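Local coordinates for protein putative archaeal ammonia monooxygenase subunit B (Candidatus Nitrosocaldus yellowstonii, PDB 4O65) that is the copper-binding cupredoxin domain of a B subunit of a putative ammonia monooxygenase, probably taking part in ammonia oxidation, at residues Leu24-Phe30 with Arg55-Leu60. Sequence-based numbering, arbitrary orientation.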
ATOM      1  N   LEU A  24       4.262 -13.247  -0.264  1.00 21.34           N
ATOM      2  CA  LEU A  24       3.388 -12.959  -1.402  1.00 20.65           C
ATOM      3  C   LEU A  24       4.133 -13.330  -2.656  1.00 20.29           C
ATOM      4  O   LEU A  24       5.323 -13.600  -2.594  1.00 21.79           O
ATOM      5  CB  LEU A  24       3.129 -11.462  -1.437  1.00 18.74           C
ATOM      6  CG  LEU A  24       2.371 -10.875  -0.224  1.00 20.84           C
ATOM      7  CD1 LEU A  24       2.289  -9.356  -0.469  1.00 21.60           C
ATOM      8  CD2 LEU A  24       0.992 -11.465  -0.205  1.00 22.18           C
ATOM      9  N   ILE A  25       3.447 -13.271  -3.795  1.00 19.91           N
ATOM     10  CA  ILE A  25       4.134 -13.335  -5.099  1.00 19.52           C
ATOM     11  C   ILE A  25       3.879 -12.025  -5.841  1.00 18.92           C
ATOM     12  O   ILE A  25       3.014 -11.215  -5.428  1.00 17.97           O
ATOM     13  CB  ILE A  25       3.717 -14.567  -5.952  1.00 19.88           C
ATOM     14  CG1 ILE A  25       2.253 -14.426  -6.356  1.00 19.15           C
ATOM     15  CG2 ILE A  25       3.944 -15.859  -5.146  1.00 22.51           C
ATOM     16  CD1 ILE A  25       1.701 -15.606  -7.200  1.00 20.21           C
ATOM     17  N   THR A  26       4.607 -11.780  -6.925  1.00 18.72           N
ATOM     18  CA  THR A  26       4.386 -10.500  -7.656  1.00 17.79           C
ATOM     19  C   THR A  26       3.104 -10.520  -8.456  1.00 17.70           C
ATOM     20  O   THR A  26       2.554 -11.609  -8.739  1.00 17.78           O
ATOM     21  CB  THR A  26       5.542 -10.205  -8.619  1.00 18.45           C
ATOM     22  OG1 THR A  26       5.638 -11.295  -9.534  1.00 19.08           O
ATOM     23  CG2 THR A  26       6.904 -10.103  -7.867  1.00 18.03           C
ATOM     24  N   LYS A  27       2.629  -9.351  -8.873  1.00 18.59           N
ATOM     25  CA  LYS A  27       1.443  -9.277  -9.738  1.00 18.32           C
ATOM     26  C   LYS A  27       1.703 -10.058 -11.033  1.00 18.54           C
ATOM     27  O   LYS A  27       0.851 -10.848 -11.487  1.00 17.82           O
ATOM     28  CB  LYS A  27       1.119  -7.811 -10.097  1.00 20.25           C
ATOM     29  CG  LYS A  27      -0.251  -7.682 -10.751  1.00 20.73           C
ATOM     30  CD  LYS A  27      -0.524  -6.337 -11.453  1.00 23.55           C
ATOM     31  CE  LYS A  27      -0.523  -5.098 -10.581  1.00 27.27           C
ATOM     32  NZ  LYS A  27      -0.985  -3.937 -11.451  1.00 25.88           N
ATOM     33  N   ALA A  28       2.901  -9.885 -11.602  1.00 17.83           N
ATOM     34  CA  ALA A  28       3.235 -10.672 -12.803  1.00 19.33           C
ATOM     35  C   ALA A  28       3.223 -12.194 -12.564  1.00 19.81           C
ATOM     36  O   ALA A  28       2.744 -12.973 -13.443  1.00 19.43           O
ATOM     37  CB  ALA A  28       4.571 -10.195 -13.417  1.00 18.99           C
ATOM     38  N   GLU A  29       3.798 -12.630 -11.426  1.00 18.82           N
ATOM     39  CA  GLU A  29       3.838 -14.085 -11.136  1.00 21.71           C
ATOM     40  C   GLU A  29       2.389 -14.611 -10.992  1.00 20.83           C
ATOM     41  O   GLU A  29       2.067 -15.701 -11.493  1.00 20.58           O
ATOM     42  CB  GLU A  29       4.606 -14.394  -9.852  1.00 22.15           C
ATOM     43  CG  GLU A  29       4.878 -15.889  -9.628  1.00 24.43           C
ATOM     44  CD  GLU A  29       5.783 -16.511 -10.690  1.00 25.40           C
ATOM     45  OE1 GLU A  29       5.636 -17.720 -10.879  1.00 28.37           O
ATOM     46  OE2 GLU A  29       6.627 -15.824 -11.331  1.00 25.26           O
ATOM     47  N   PHE A  30       1.540 -13.809 -10.364  1.00 18.86           N
ATOM     48  CA  PHE A  30       0.124 -14.189 -10.231  1.00 19.26           C
ATOM     49  C   PHE A  30      -0.582 -14.242 -11.594  1.00 19.31           C
ATOM     50  O   PHE A  30      -1.294 -15.217 -11.884  1.00 19.40           O
ATOM     51  CB  PHE A  30      -0.651 -13.240  -9.310  1.00 19.11           C
ATOM     52  CG  PHE A  30      -2.114 -13.575  -9.265  1.00 19.15           C
ATOM     53  CD1 PHE A  30      -2.569 -14.708  -8.569  1.00 18.66           C
ATOM     54  CD2 PHE A  30      -3.043 -12.754  -9.943  1.00 20.55           C
ATOM     55  CE1 PHE A  30      -3.937 -15.023  -8.525  1.00 19.42           C
ATOM     56  CE2 PHE A  30      -4.417 -13.073  -9.895  1.00 20.33           C
ATOM     57  CZ  PHE A  30      -4.849 -14.197  -9.170  1.00 20.64           C
ATOM     58  N   ARG A  55      -8.161 -14.439  -3.467  1.00 22.88           N
ATOM     59  CA  ARG A  55      -7.992 -14.842  -4.881  1.00 23.57           C
ATOM     60  C   ARG A  55      -6.581 -14.496  -5.396  1.00 23.80           C
ATOM     61  O   ARG A  55      -5.950 -15.299  -6.091  1.00 24.00           O
ATOM     62  CB  ARG A  55      -9.060 -14.166  -5.710  1.00 25.45           C
ATOM     63  CG  ARG A  55      -9.056 -14.584  -7.192  1.00 28.15           C
ATOM     64  CD  ARG A  55     -10.217 -14.033  -7.983  1.00 31.19           C
ATOM     65  NE  ARG A  55     -11.360 -14.958  -8.051  1.00 39.54           N
ATOM     66  CZ  ARG A  55     -12.470 -14.742  -7.371  1.00 40.01           C
ATOM     67  NH1 ARG A  55     -13.497 -15.557  -7.447  1.00 41.19           N
ATOM     68  NH2 ARG A  55     -12.534 -13.656  -6.630  1.00 40.72           N
ATOM     69  N   ARG A  56      -6.119 -13.294  -5.092  1.00 23.26           N
ATOM     70  CA  ARG A  56      -4.866 -12.739  -5.667  1.00 23.07           C
ATOM     71  C   ARG A  56      -3.735 -12.916  -4.688  1.00 22.20           C
ATOM     72  O   ARG A  56      -3.728 -12.271  -3.612  1.00 22.35           O
ATOM     73  CB  ARG A  56      -5.079 -11.215  -5.823  1.00 22.29           C
ATOM     74  CG  ARG A  56      -5.868 -10.846  -7.042  1.00 24.36           C
ATOM     75  CD  ARG A  56      -6.001  -9.336  -7.119  1.00 21.52           C
ATOM     76  NE  ARG A  56      -4.685  -8.683  -7.341  1.00 19.74           N
ATOM     77  CZ  ARG A  56      -4.561  -7.421  -7.673  1.00 18.85           C
ATOM     78  NH1 ARG A  56      -5.668  -6.657  -7.745  1.00 18.92           N
ATOM     79  NH2 ARG A  56      -3.347  -6.894  -7.932  1.00 17.18           N
ATOM     80  N   GLN A  57      -2.699 -13.649  -5.085  1.00 21.90           N
ATOM     81  CA  GLN A  57      -1.596 -13.945  -4.169  1.00 21.54           C
ATOM     82  C   GLN A  57      -0.565 -12.813  -4.166  1.00 19.54           C
ATOM     83  O   GLN A  57       0.427 -12.929  -3.471  1.00 20.45           O
ATOM     84  CB  GLN A  57      -0.848 -15.237  -4.576  1.00 25.15           C
ATOM     85  CG  GLN A  57      -1.491 -16.467  -3.949  1.00 29.30           C
ATOM     86  CD  GLN A  57      -2.764 -16.767  -4.665  1.00 31.65           C
ATOM     87  OE1 GLN A  57      -2.761 -16.957  -5.866  1.00 33.67           O
ATOM     88  NE2 GLN A  57      -3.884 -16.862  -3.900  1.00 36.86           N
ATOM     89  N   ASP A  58      -0.845 -11.718  -4.864  1.00 18.22           N
ATOM     90  CA  ASP A  58       0.039 -10.555  -4.850  1.00 17.26           C
ATOM     91  C   ASP A  58      -0.444  -9.417  -3.930  1.00 18.12           C
ATOM     92  O   ASP A  58       0.206  -8.341  -3.878  1.00 18.06           O
ATOM     93  CB  ASP A  58       0.196  -9.972  -6.295  1.00 17.89           C
ATOM     94  CG  ASP A  58      -1.094  -9.462  -6.851  1.00 18.81           C
ATOM     95  OD1 ASP A  58      -2.154 -10.164  -6.681  1.00 19.75           O
ATOM     96  OD2 ASP A  58      -1.059  -8.397  -7.511  1.00 18.71           O
ATOM     97  N   VAL A  59      -1.555  -9.644  -3.223  1.00 17.52           N
ATOM     98  CA  VAL A  59      -2.207  -8.544  -2.514  1.00 17.99           C
ATOM     99  C   VAL A  59      -1.918  -8.589  -1.016  1.00 16.98           C
ATOM    100  O   VAL A  59      -2.029  -9.632  -0.370  1.00 17.45           O
ATOM    101  CB  VAL A  59      -3.721  -8.530  -2.789  1.00 19.05           C
ATOM    102  CG1 VAL A  59      -4.459  -7.570  -1.854  1.00 19.27           C
ATOM    103  CG2 VAL A  59      -3.957  -8.181  -4.252  1.00 18.33           C
ATOM    104  N   LEU A  60      -1.575  -7.420  -0.503  1.00 17.49           N
ATOM    105  CA  LEU A  60      -1.374  -7.158   0.950  1.00 17.02           C
ATOM    106  C   LEU A  60      -2.415  -6.202   1.435  1.00 17.18           C
ATOM    107  O   LEU A  60      -2.601  -5.117   0.825  1.00 18.24           O
ATOM    108  CB  LEU A  60       0.030  -6.477   1.132  1.00 16.80           C
ATOM    109  CG  LEU A  60       0.318  -6.062   2.606  1.00 17.63           C
ATOM    110  CD1 LEU A  60       0.450  -7.304   3.513  1.00 18.99           C
ATOM    111  CD2 LEU A  60       1.659  -5.295   2.551  1.00 18.29           C
TER
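The F30 ring lies against the turn that begins at R56. Over one ring face sits R56 CA, 4.0 Å from the ring centroid and 21° off the normal, a CH-pi contact, while Q57 OE1 lies at the edge near the ring plane, 3.5 Å from F30 CE1. With CG anti to the backbone N (chi1 176°), the ring is carried toward the turn. V46 of helix 40-47 also touches the F30 side chain. The R56 guanidinium carries V59 CG2 over one face and holds D58 side-on at its edge: R56 NE meets the syn lone pair of D58 OD1 at 3.0 Å, and R56 NH2 makes a salt bridge to D58 OD2 at 2.8 Å. This two-point grip fixes the rotation of the carboxylate, whose OD2 also hydrogen-bonds to S118 OG and lies against the CB and CG methylenes of K27. K27 NZ pairs with E92 and D47.

In this cupredoxin domain, the type I turn R56-V59 leads into strand 59-68 of one sheet, whereas strand 23-25 edges the other. The two segments are joined by a nearly straight hydrogen bond from I25 N to Q57 O (3.1 Å, 173°), the donor lying above the carbonyl plane. Beside it, I25 CG1 and CD1 run alongside Q57 CB, and the L24 and L60 side chains cross at about a right angle. Buried I25 O has no conventional hydrogen-bond partner; D58 CA offers it a CA-H...O contact at 3.1 Å.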